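Local coordinates for protein N-alpha-acetyltransferase 35, NatC auxiliary subunit (Saccharomyces cerevisiae, PDB 6YGA) that serves as the large auxiliary subunit of the heterotrimeric NatC N-terminal acetyltransferase, which acetylates the N-terminal methionine of L-A virus Gag protein, at residues B[365-370]-B[397-402]; B[385-390]-B[425-430]; B[418-423]-B[436-441]. All blocks are in the same frame, centred on the assembly; numbering follows the deposited sequence.

Interaction 1: residues B[365-370]-B[397-402]; sequences LLHVKE and EWYQNC. With EDO (1,2-ethanediol), chain C.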
loop_
_atom_site.group_PDB
_atom_site.type_symbol
_atom_site.label_atom_id
_atom_site.label_comp_id
_atom_site.label_asym_id
_atom_site.label_seq_id
_atom_site.Cartn_x
_atom_site.Cartn_y
_atom_site.Cartn_z
ATOM N N LEU B 365 -6.724 -14.616 -26.481
ATOM C CA LEU B 365 -6.454 -14.720 -27.911
ATOM C C LEU B 365 -6.810 -13.435 -28.649
ATOM O O LEU B 365 -6.232 -13.146 -29.702
ATOM C CB LEU B 365 -7.212 -15.909 -28.498
ATOM C CG LEU B 365 -6.758 -17.285 -28.008
ATOM C CD1 LEU B 365 -7.658 -18.362 -28.580
ATOM C CD2 LEU B 365 -5.307 -17.540 -28.389
ATOM N N LEU B 366 -7.751 -12.650 -28.113
ATOM C CA LEU B 366 -8.054 -11.355 -28.715
ATOM C C LEU B 366 -6.868 -10.407 -28.608
ATOM O O LEU B 366 -6.585 -9.649 -29.542
ATOM C CB LEU B 366 -9.290 -10.742 -28.058
ATOM C CG LEU B 366 -10.640 -11.064 -28.697
ATOM C CD1 LEU B 366 -11.767 -10.553 -27.820
ATOM C CD2 LEU B 366 -10.726 -10.455 -30.091
ATOM N N HIS B 367 -6.163 -10.431 -27.473
ATOM C CA HIS B 367 -4.979 -9.591 -27.331
ATOM C C HIS B 367 -3.906 -9.987 -28.336
ATOM O O HIS B 367 -3.295 -9.125 -28.976
ATOM C CB HIS B 367 -4.430 -9.674 -25.907
ATOM C CG HIS B 367 -5.288 -8.993 -24.888
ATOM N ND1 HIS B 367 -6.520 -9.480 -24.509
ATOM C CD2 HIS B 367 -5.093 -7.861 -24.171
ATOM C CE1 HIS B 367 -7.047 -8.678 -23.602
ATOM N NE2 HIS B 367 -6.203 -7.688 -23.380
ATOM N N VAL B 368 -3.669 -11.292 -28.490
ATOM C CA VAL B 368 -2.668 -11.759 -29.444
ATOM C C VAL B 368 -3.073 -11.392 -30.863
ATOM O O VAL B 368 -2.239 -10.978 -31.677
ATOM C CB VAL B 368 -2.455 -13.276 -29.294
ATOM C CG1 VAL B 368 -1.445 -13.774 -30.317
ATOM C CG2 VAL B 368 -2.006 -13.611 -27.880
ATOM N N LYS B 369 -4.364 -11.524 -31.179
ATOM C CA LYS B 369 -4.835 -11.250 -32.532
ATOM C C LYS B 369 -4.678 -9.779 -32.893
ATOM O O LYS B 369 -4.251 -9.450 -34.003
ATOM C CB LYS B 369 -6.293 -11.684 -32.673
ATOM C CG LYS B 369 -6.979 -11.194 -33.934
ATOM C CD LYS B 369 -8.220 -12.022 -34.218
ATOM C CE LYS B 369 -9.285 -11.212 -34.934
ATOM N NZ LYS B 369 -9.887 -10.179 -34.044
ATOM N N GLU B 370 -5.019 -8.874 -31.975
ATOM C CA GLU B 370 -4.924 -7.456 -32.300
ATOM C C GLU B 370 -3.474 -6.994 -32.379
ATOM O O GLU B 370 -3.176 -6.018 -33.075
ATOM C CB GLU B 370 -5.717 -6.624 -31.287
ATOM C CG GLU B 370 -7.219 -6.910 -31.315
ATOM C CD GLU B 370 -8.001 -6.154 -30.247
ATOM O OE1 GLU B 370 -7.584 -5.041 -29.871
ATOM O OE2 GLU B 370 -9.035 -6.676 -29.776
ATOM N N GLU B 397 -4.221 -11.574 -14.208
ATOM C CA GLU B 397 -3.493 -11.006 -13.075
ATOM C C GLU B 397 -2.881 -9.658 -13.428
ATOM O O GLU B 397 -2.778 -8.779 -12.564
ATOM C CB GLU B 397 -2.410 -11.973 -12.594
ATOM C CG GLU B 397 -2.955 -13.205 -11.888
ATOM C CD GLU B 397 -1.872 -14.201 -11.523
ATOM O OE1 GLU B 397 -0.681 -13.898 -11.739
ATOM O OE2 GLU B 397 -2.217 -15.290 -11.020
ATOM N N TRP B 398 -2.478 -9.473 -14.687
ATOM C CA TRP B 398 -1.962 -8.177 -15.113
ATOM C C TRP B 398 -3.035 -7.099 -15.003
ATOM O O TRP B 398 -2.757 -5.980 -14.557
ATOM C CB TRP B 398 -1.423 -8.269 -16.543
ATOM C CG TRP B 398 -0.913 -6.966 -17.076
ATOM C CD1 TRP B 398 0.366 -6.494 -17.009
ATOM C CD2 TRP B 398 -1.677 -5.958 -17.750
ATOM N NE1 TRP B 398 0.447 -5.257 -17.602
ATOM C CE2 TRP B 398 -0.793 -4.906 -18.065
ATOM C CE3 TRP B 398 -3.020 -5.845 -18.121
ATOM C CZ2 TRP B 398 -1.211 -3.753 -18.733
ATOM C CZ3 TRP B 398 -3.434 -4.699 -18.784
ATOM C CH2 TRP B 398 -2.532 -3.670 -19.081
ATOM N N TYR B 399 -4.269 -7.417 -15.401
ATOM C CA TYR B 399 -5.359 -6.452 -15.284
ATOM C C TYR B 399 -5.646 -6.127 -13.824
ATOM O O TYR B 399 -5.855 -4.963 -13.462
ATOM C CB TYR B 399 -6.620 -6.988 -15.962
ATOM C CG TYR B 399 -6.684 -6.754 -17.455
ATOM C CD1 TYR B 399 -7.223 -5.581 -17.969
ATOM C CD2 TYR B 399 -6.218 -7.709 -18.348
ATOM C CE1 TYR B 399 -7.288 -5.360 -19.329
ATOM C CE2 TYR B 399 -6.278 -7.499 -19.713
ATOM C CZ TYR B 399 -6.815 -6.321 -20.197
ATOM O OH TYR B 399 -6.882 -6.097 -21.553
ATOM N N GLN B 400 -5.669 -7.155 -12.971
ATOM C CA GLN B 400 -5.989 -6.952 -11.564
ATOM C C GLN B 400 -4.936 -6.092 -10.875
ATOM O O GLN B 400 -5.261 -5.290 -9.993
ATOM C CB GLN B 400 -6.134 -8.305 -10.863
ATOM C CG GLN B 400 -6.540 -8.216 -9.403
ATOM C CD GLN B 400 -7.200 -9.488 -8.899
ATOM O OE1 GLN B 400 -7.822 -10.228 -9.665
ATOM N NE2 GLN B 400 -7.070 -9.746 -7.603
ATOM N N ASN B 401 -3.670 -6.236 -11.273
ATOM C CA ASN B 401 -2.611 -5.428 -10.680
ATOM C C ASN B 401 -2.793 -3.941 -10.964
ATOM O O ASN B 401 -2.294 -3.110 -10.197
ATOM C CB ASN B 401 -1.248 -5.905 -11.183
ATOM C CG ASN B 401 -0.098 -5.181 -10.520
ATOM O OD1 ASN B 401 0.172 -5.376 -9.335
ATOM N ND2 ASN B 401 0.592 -4.347 -11.283
ATOM N N CYS B 402 -3.515 -3.588 -12.032
ATOM C CA CYS B 402 -3.689 -2.179 -12.374
ATOM C C CYS B 402 -4.501 -1.426 -11.330
ATOM O O CYS B 402 -4.319 -0.215 -11.171
ATOM C CB CYS B 402 -4.352 -2.039 -13.743
ATOM S SG CYS B 402 -3.323 -2.596 -15.109
HETATM C C1 EDO C . -3.178 -6.008 -26.843
HETATM O O1 EDO C . -2.457 -6.445 -28.001
HETATM C C2 EDO C . -2.227 -5.886 -25.658
HETATM O O2 EDO C . -1.638 -7.161 -25.373
#

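Interaction 2: residues B[385-390]-B[425-430]; sequences NELIQE and AQFESV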
loop_
_atom_site.group_PDB
_atom_site.type_symbol
_atom_site.label_atom_id
_atom_site.label_comp_id
_atom_site.label_asym_id
_atom_site.label_seq_id
_atom_site.Cartn_x
_atom_site.Cartn_y
_atom_site.Cartn_z
ATOM N N ASN B 385 -5.626 -25.636 -24.352
ATOM C CA ASN B 385 -4.177 -25.766 -24.282
ATOM C C ASN B 385 -3.654 -25.237 -22.950
ATOM O O ASN B 385 -4.137 -24.227 -22.429
ATOM C CB ASN B 385 -3.524 -25.022 -25.448
ATOM C CG ASN B 385 -2.013 -25.141 -25.446
ATOM O OD1 ASN B 385 -1.328 -24.431 -24.711
ATOM N ND2 ASN B 385 -1.484 -26.034 -26.277
ATOM N N GLU B 386 -2.655 -25.933 -22.398
ATOM C CA GLU B 386 -2.135 -25.577 -21.080
ATOM C C GLU B 386 -1.357 -24.267 -21.121
ATOM O O GLU B 386 -1.480 -23.440 -20.208
ATOM C CB GLU B 386 -1.258 -26.707 -20.540
ATOM C CG GLU B 386 -2.032 -27.945 -20.112
ATOM C CD GLU B 386 -2.878 -27.709 -18.873
ATOM O OE1 GLU B 386 -2.386 -27.064 -17.921
ATOM O OE2 GLU B 386 -4.038 -28.167 -18.848
ATOM N N LEU B 387 -0.544 -24.061 -22.163
ATOM C CA LEU B 387 0.204 -22.812 -22.279
ATOM C C LEU B 387 -0.732 -21.621 -22.431
ATOM O O LEU B 387 -0.493 -20.555 -21.853
ATOM C CB LEU B 387 1.175 -22.884 -23.457
ATOM C CG LEU B 387 2.579 -23.410 -23.152
ATOM C CD1 LEU B 387 3.403 -23.525 -24.426
ATOM C CD2 LEU B 387 3.261 -22.491 -22.152
ATOM N N ILE B 388 -1.807 -21.784 -23.204
ATOM C CA ILE B 388 -2.766 -20.699 -23.369
ATOM C C ILE B 388 -3.547 -20.478 -22.078
ATOM O O ILE B 388 -3.864 -19.338 -21.718
ATOM C CB ILE B 388 -3.693 -20.989 -24.565
ATOM C CG1 ILE B 388 -2.885 -20.982 -25.865
ATOM C CG2 ILE B 388 -4.831 -19.977 -24.634
ATOM C CD1 ILE B 388 -3.671 -21.424 -27.082
ATOM N N GLN B 389 -3.851 -21.558 -21.355
ATOM C CA GLN B 389 -4.550 -21.432 -20.079
ATOM C C GLN B 389 -3.711 -20.653 -19.074
ATOM O O GLN B 389 -4.216 -19.763 -18.379
ATOM C CB GLN B 389 -4.888 -22.820 -19.534
ATOM C CG GLN B 389 -6.041 -22.846 -18.545
ATOM C CD GLN B 389 -7.389 -22.971 -19.230
ATOM O OE1 GLN B 389 -7.555 -23.768 -20.154
ATOM N NE2 GLN B 389 -8.358 -22.181 -18.780
ATOM N N GLU B 390 -2.420 -20.982 -18.986
ATOM C CA GLU B 390 -1.514 -20.252 -18.107
ATOM C C GLU B 390 -1.346 -18.809 -18.565
ATOM O O GLU B 390 -1.332 -17.889 -17.739
ATOM C CB GLU B 390 -0.159 -20.960 -18.053
ATOM C CG GLU B 390 0.923 -20.231 -17.262
ATOM C CD GLU B 390 0.898 -20.556 -15.780
ATOM O OE1 GLU B 390 -0.200 -20.796 -15.235
ATOM O OE2 GLU B 390 1.981 -20.573 -15.159
ATOM N N ALA B 425 9.936 -18.447 -22.468
ATOM C CA ALA B 425 10.879 -19.524 -22.748
ATOM C C ALA B 425 10.169 -20.847 -23.003
ATOM O O ALA B 425 10.696 -21.698 -23.728
ATOM C CB ALA B 425 11.869 -19.670 -21.594
ATOM N N GLN B 426 8.986 -21.048 -22.419
ATOM C CA GLN B 426 8.262 -22.293 -22.656
ATOM C C GLN B 426 7.613 -22.289 -24.035
ATOM O O GLN B 426 7.604 -23.315 -24.724
ATOM C CB GLN B 426 7.221 -22.520 -21.557
ATOM C CG GLN B 426 6.556 -23.891 -21.596
ATOM C CD GLN B 426 7.517 -25.027 -21.291
ATOM O OE1 GLN B 426 8.500 -24.850 -20.571
ATOM N NE2 GLN B 426 7.236 -26.204 -21.841
ATOM N N PHE B 427 7.055 -21.145 -24.448
ATOM C CA PHE B 427 6.620 -20.988 -25.832
ATOM C C PHE B 427 7.789 -21.169 -26.792
ATOM O O PHE B 427 7.640 -21.770 -27.862
ATOM C CB PHE B 427 5.989 -19.610 -26.042
ATOM C CG PHE B 427 4.553 -19.516 -25.609
ATOM C CD1 PHE B 427 3.598 -20.363 -26.142
ATOM C CD2 PHE B 427 4.154 -18.552 -24.695
ATOM C CE1 PHE B 427 2.276 -20.269 -25.754
ATOM C CE2 PHE B 427 2.831 -18.451 -24.304
ATOM C CZ PHE B 427 1.890 -19.309 -24.834
ATOM N N GLU B 428 8.963 -20.658 -26.418
ATOM C CA GLU B 428 10.129 -20.757 -27.287
ATOM C C GLU B 428 10.553 -22.209 -27.482
ATOM O O GLU B 428 10.964 -22.600 -28.581
ATOM C CB GLU B 428 11.275 -19.927 -26.706
ATOM C CG GLU B 428 12.164 -19.268 -27.747
ATOM C CD GLU B 428 13.073 -20.251 -28.447
ATOM O OE1 GLU B 428 13.512 -21.222 -27.795
ATOM O OE2 GLU B 428 13.345 -20.054 -29.650
ATOM N N SER B 429 10.450 -23.029 -26.432
ATOM C CA SER B 429 10.884 -24.418 -26.544
ATOM C C SER B 429 9.966 -25.229 -27.450
ATOM O O SER B 429 10.398 -26.235 -28.026
ATOM C CB SER B 429 10.971 -25.059 -25.158
ATOM O OG SER B 429 9.705 -25.094 -24.527
ATOM N N VAL B 430 8.705 -24.820 -27.591
ATOM C CA VAL B 430 7.775 -25.497 -28.486
ATOM C C VAL B 430 7.612 -24.746 -29.805
ATOM O O VAL B 430 6.729 -25.083 -30.600
ATOM C CB VAL B 430 6.411 -25.725 -27.810
ATOM C CG1 VAL B 430 6.573 -26.578 -26.562
ATOM C CG2 VAL B 430 5.748 -24.397 -27.474
#

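Interaction 3: residues B[418-423]-B[436-441]; sequences ILWDSL and CSWTYF. With EDO (1,2-ethanediol), chain C.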
loop_
_atom_site.group_PDB
_atom_site.type_symbol
_atom_site.label_atom_id
_atom_site.label_comp_id
_atom_site.label_asym_id
_atom_site.label_seq_id
_atom_site.Cartn_x
_atom_site.Cartn_y
_atom_site.Cartn_z
ATOM N N ILE B 418 9.380 -12.492 -13.827
ATOM C CA ILE B 418 9.973 -13.818 -13.940
ATOM C C ILE B 418 8.961 -14.826 -14.481
ATOM O O ILE B 418 9.350 -15.824 -15.096
ATOM C CB ILE B 418 10.565 -14.262 -12.589
ATOM C CG1 ILE B 418 11.641 -15.325 -12.813
ATOM C CG2 ILE B 418 9.481 -14.789 -11.663
ATOM C CD1 ILE B 418 12.749 -14.868 -13.745
ATOM N N LEU B 419 7.661 -14.583 -14.287
ATOM C CA LEU B 419 6.654 -15.497 -14.819
ATOM C C LEU B 419 6.432 -15.275 -16.311
ATOM O O LEU B 419 6.237 -16.238 -17.062
ATOM C CB LEU B 419 5.341 -15.347 -14.049
ATOM C CG LEU B 419 5.086 -16.343 -12.912
ATOM C CD1 LEU B 419 6.154 -16.242 -11.839
ATOM C CD2 LEU B 419 3.709 -16.124 -12.311
ATOM N N TRP B 420 6.458 -14.014 -16.758
ATOM C CA TRP B 420 6.440 -13.742 -18.191
ATOM C C TRP B 420 7.656 -14.350 -18.878
ATOM O O TRP B 420 7.541 -14.921 -19.969
ATOM C CB TRP B 420 6.395 -12.237 -18.454
ATOM C CG TRP B 420 5.076 -11.583 -18.190
ATOM C CD1 TRP B 420 4.828 -10.567 -17.312
ATOM C CD2 TRP B 420 3.824 -11.885 -18.817
ATOM N NE1 TRP B 420 3.499 -10.221 -17.352
ATOM C CE2 TRP B 420 2.861 -11.016 -18.268
ATOM C CE3 TRP B 420 3.423 -12.807 -19.789
ATOM C CZ2 TRP B 420 1.525 -11.043 -18.655
ATOM C CZ3 TRP B 420 2.095 -12.833 -20.172
ATOM C CH2 TRP B 420 1.162 -11.955 -19.606
ATOM N N ASP B 421 8.833 -14.233 -18.253
ATOM C CA ASP B 421 10.053 -14.778 -18.841
ATOM C C ASP B 421 9.965 -16.292 -18.979
ATOM O O ASP B 421 10.246 -16.847 -20.047
ATOM C CB ASP B 421 11.266 -14.384 -17.995
ATOM C CG ASP B 421 12.590 -14.688 -18.684
ATOM O OD1 ASP B 421 12.902 -14.032 -19.700
ATOM O OD2 ASP B 421 13.323 -15.579 -18.203
ATOM N N SER B 422 9.571 -16.975 -17.901
ATOM C CA SER B 422 9.421 -18.426 -17.949
ATOM C C SER B 422 8.385 -18.838 -18.986
ATOM O O SER B 422 8.566 -19.832 -19.699
ATOM C CB SER B 422 9.037 -18.950 -16.565
ATOM O OG SER B 422 8.908 -20.359 -16.565
ATOM N N LEU B 423 7.295 -18.078 -19.090
ATOM C CA LEU B 423 6.269 -18.384 -20.079
ATOM C C LEU B 423 6.810 -18.215 -21.494
ATOM O O LEU B 423 6.569 -19.056 -22.369
ATOM C CB LEU B 423 5.055 -17.489 -19.848
ATOM C CG LEU B 423 3.722 -17.948 -20.423
ATOM C CD1 LEU B 423 3.377 -19.342 -19.920
ATOM C CD2 LEU B 423 2.657 -16.953 -20.020
ATOM N N CYS B 436 4.995 -16.455 -28.352
ATOM C CA CYS B 436 6.287 -16.006 -27.840
ATOM C C CYS B 436 6.490 -14.517 -28.102
ATOM O O CYS B 436 6.976 -13.785 -27.232
ATOM C CB CYS B 436 7.410 -16.833 -28.471
ATOM S SG CYS B 436 9.093 -16.369 -27.997
ATOM N N SER B 437 6.089 -14.043 -29.286
ATOM C CA SER B 437 6.240 -12.628 -29.614
ATOM C C SER B 437 5.383 -11.754 -28.703
ATOM O O SER B 437 5.861 -10.753 -28.157
ATOM C CB SER B 437 5.891 -12.395 -31.086
ATOM O OG SER B 437 5.619 -11.031 -31.352
ATOM N N TRP B 438 4.110 -12.120 -28.521
ATOM C CA TRP B 438 3.228 -11.318 -27.677
ATOM C C TRP B 438 3.671 -11.352 -26.219
ATOM O O TRP B 438 3.606 -10.332 -25.521
ATOM C CB TRP B 438 1.784 -11.803 -27.804
ATOM C CG TRP B 438 0.821 -11.019 -26.962
ATOM C CD1 TRP B 438 0.136 -9.897 -27.330
ATOM C CD2 TRP B 438 0.439 -11.294 -25.607
ATOM N NE1 TRP B 438 -0.651 -9.459 -26.291
ATOM C CE2 TRP B 438 -0.482 -10.299 -25.222
ATOM C CE3 TRP B 438 0.787 -12.284 -24.683
ATOM C CZ2 TRP B 438 -1.060 -10.267 -23.954
ATOM C CZ3 TRP B 438 0.214 -12.248 -23.424
ATOM C CH2 TRP B 438 -0.700 -11.248 -23.072
ATOM N N THR B 439 4.110 -12.518 -25.736
ATOM C CA THR B 439 4.638 -12.605 -24.379
ATOM C C THR B 439 5.851 -11.701 -24.207
ATOM O O THR B 439 6.001 -11.041 -23.173
ATOM C CB THR B 439 5.003 -14.055 -24.047
ATOM O OG1 THR B 439 3.887 -14.907 -24.331
ATOM C CG2 THR B 439 5.369 -14.187 -22.573
ATOM N N TYR B 440 6.726 -11.653 -25.215
ATOM C CA TYR B 440 7.901 -10.794 -25.126
ATOM C C TYR B 440 7.502 -9.328 -25.035
ATOM O O TYR B 440 8.081 -8.567 -24.251
ATOM C CB TYR B 440 8.818 -11.035 -26.324
ATOM C CG TYR B 440 10.093 -10.226 -26.294
ATOM C CD1 TYR B 440 11.039 -10.418 -25.293
ATOM C CD2 TYR B 440 10.359 -9.281 -27.275
ATOM C CE1 TYR B 440 12.209 -9.685 -25.266
ATOM C CE2 TYR B 440 11.523 -8.545 -27.258
ATOM C CZ TYR B 440 12.445 -8.749 -26.253
ATOM O OH TYR B 440 13.607 -8.012 -26.237
ATOM N N PHE B 441 6.500 -8.919 -25.818
ATOM C CA PHE B 441 6.032 -7.538 -25.759
ATOM C C PHE B 441 5.529 -7.181 -24.366
ATOM O O PHE B 441 5.836 -6.101 -23.847
ATOM C CB PHE B 441 4.928 -7.304 -26.788
ATOM C CG PHE B 441 4.144 -6.050 -26.543
ATOM C CD1 PHE B 441 4.666 -4.812 -26.889
ATOM C CD2 PHE B 441 2.893 -6.106 -25.952
ATOM C CE1 PHE B 441 3.951 -3.656 -26.655
ATOM C CE2 PHE B 441 2.174 -4.953 -25.715
ATOM C CZ PHE B 441 2.701 -3.726 -26.067
HETATM C C1 EDO C . -3.178 -6.008 -26.843
HETATM O O1 EDO C . -2.457 -6.445 -28.001
HETATM C C2 EDO C . -2.227 -5.886 -25.658
HETATM O O2 EDO C . -1.638 -7.161 -25.373
#

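Interaction 1: residues B[365-370]-B[397-402]
His367 and Tyr399 extend from opposite directions and meet at the ends of their rings, His367 NE2 lying 2.5 Å from Tyr399 OH in a short hydrogen bond that is close to straight at 162°. Each group approaches the other at its edge and near its plane: the hydroxyl lies in the imidazole plane, and NE2 lies close to the phenol plane. The two planes are nevertheless turned 79° apart about this shared direction, and with centroids 5.7 Å apart the rings meet rim to rim, without either covering the other's face. His367 CG is anti to its carbonyl carbon (chi1 -71°), which places the imidazole beside its backbone N and pointing across to Tyr399. The backbones are too far apart for closer packing, since even the nearest CA atoms, those of His367 and Tyr399, are separated by 12.5 Å. Both helices lie in the region assigned to the TPR-repeat family, and helix 319-328 flanks the bridge with Ala319 and Tyr323. The phenol oxygen is also hydrogen-bonded to Thr322 OG1, while His367 ND1 is bonded to Phe363 O, so both ring nitrogens are tied. One face of the Tyr399 ring has Trp398 CZ3 above its centre at 3.8 Å. An ethanediol, probably from the crystallisation liquor, donates from O1 to His367 O at 3.0 Å, and its O2 lies at the imidazole edge.

Interaction 2: residues B[385-390]-B[425-430]
Leu387 reaches from helix 386-402 onto the ring of Phe427 and is the one residue common to every close pair of this contact. Its CB starts against the far end of the phenyl group, 3.7 Å from Phe427 CE1 and 3.9 Å from Phe427 CZ. One bond further, Leu387 CG stands 4.1 Å from CE1 of Phe427, and there the chain divides. Leu387 CD1 settles 3.6 Å from Phe427 CD1 and also meets Val430 CG2 at 3.9 Å, where helix 406-429 has just ended. The other methyl, Leu387 CD2, lies above the centre of the phenyl face and meets Gln426 CG at 3.6 Å, the two side chains crossing at about a right angle. With CG anti to the carbonyl carbon (chi1 -82°), the Phe427 side chain leaves its helix toward Leu387, and the two slide past each other in opposite directions. The start of one helix is thus packed on the end of the next, as in an antiparallel helical hairpin. Side-chain hydrogen bonds here stay within one segment: Asn385 OD1 caps the N-terminus of helix 386-402 by accepting from Ile388 N at 3.1 Å, and Ser429 OG bonds to Gln426 O. What joins the segments is apolar, consistent with a fit set by shape, a branched aliphatic tip over an aromatic face.

Interaction 3: residues B[418-423]-B[436-441]
Trp420 and Trp438 bring the six-membered parts of their indoles together at an oblique angle, with planes at 73° and centroids 5.8 Å apart, a geometry that is neither a stack nor edge-to-face. The touching atoms are the outer carbons: Trp420 CZ3 lies 3.8 Å from Trp438 CZ3, and Trp420 CH2 is 3.9 Å from that same atom. The Trp420 ring also receives the methyl of Thr439, again obliquely, with Thr439 CG2 at 3.7 Å from Trp420 CE3. At the pyrrole edge of Trp438 sits an ethanediol, probably from the crystallisation liquor, and Trp438 NE1 donates to its O2 over 2.7 Å with an N-H...O angle of 141°. Tyr364 of helix 360-372 adds an edge-to-face partner for the same indole, and Met394 of helix 386-402 lies against Trp420, so further helices join this packing.

Thr439 works at the closest point of the backbones, where its CA is 6.5 Å from that of Trp420. Its CG2 is anti to the backbone N and presses on Trp420 O at 3.5 Å, with Leu423 CB somewhat further off. The hydroxyl, anti instead to the carbonyl carbon, turns back to Tyr435 O in its own helix. The two segments run antiparallel, their axes 9.3 Å apart at 162°, as consecutive arms of an alpha-helical hairpin.

Trp420 NE1 bonds back to Gln416 OE1 of its own helix, and a salt bridge makes a polar tie from Asp421 to Lys443, further along helix 433-456. The polar atoms of the contacting side chains are thus satisfied away from the shared surface, which suggests that cohesion there is mainly van der Waals contact of aromatic and methyl carbons, with one methyl against a carbonyl oxygen.

How the interactions relate
Interactions 1 and 3 are buried, whereas interaction 2 lies toward the surface, with Gln426 and Val430 exposed. Interactions 1 and 2 draw on opposite ends of helix 386-402, their centres about 16 Å apart, while interactions 2 and 3 share helix 406-429 and touch, Phe427 resting on Thr439 and Leu387 on Leu423. Interaction 1 touches interaction 3 through Val368 against Trp438, and one ethanediol bonds to both. Chemistry follows spacing: between the widely separated helices of interaction 1 a single polar bridge spans the gap, whereas the neighbouring helices of interactions 2 and 3 pack through apolar and aromatic carbons.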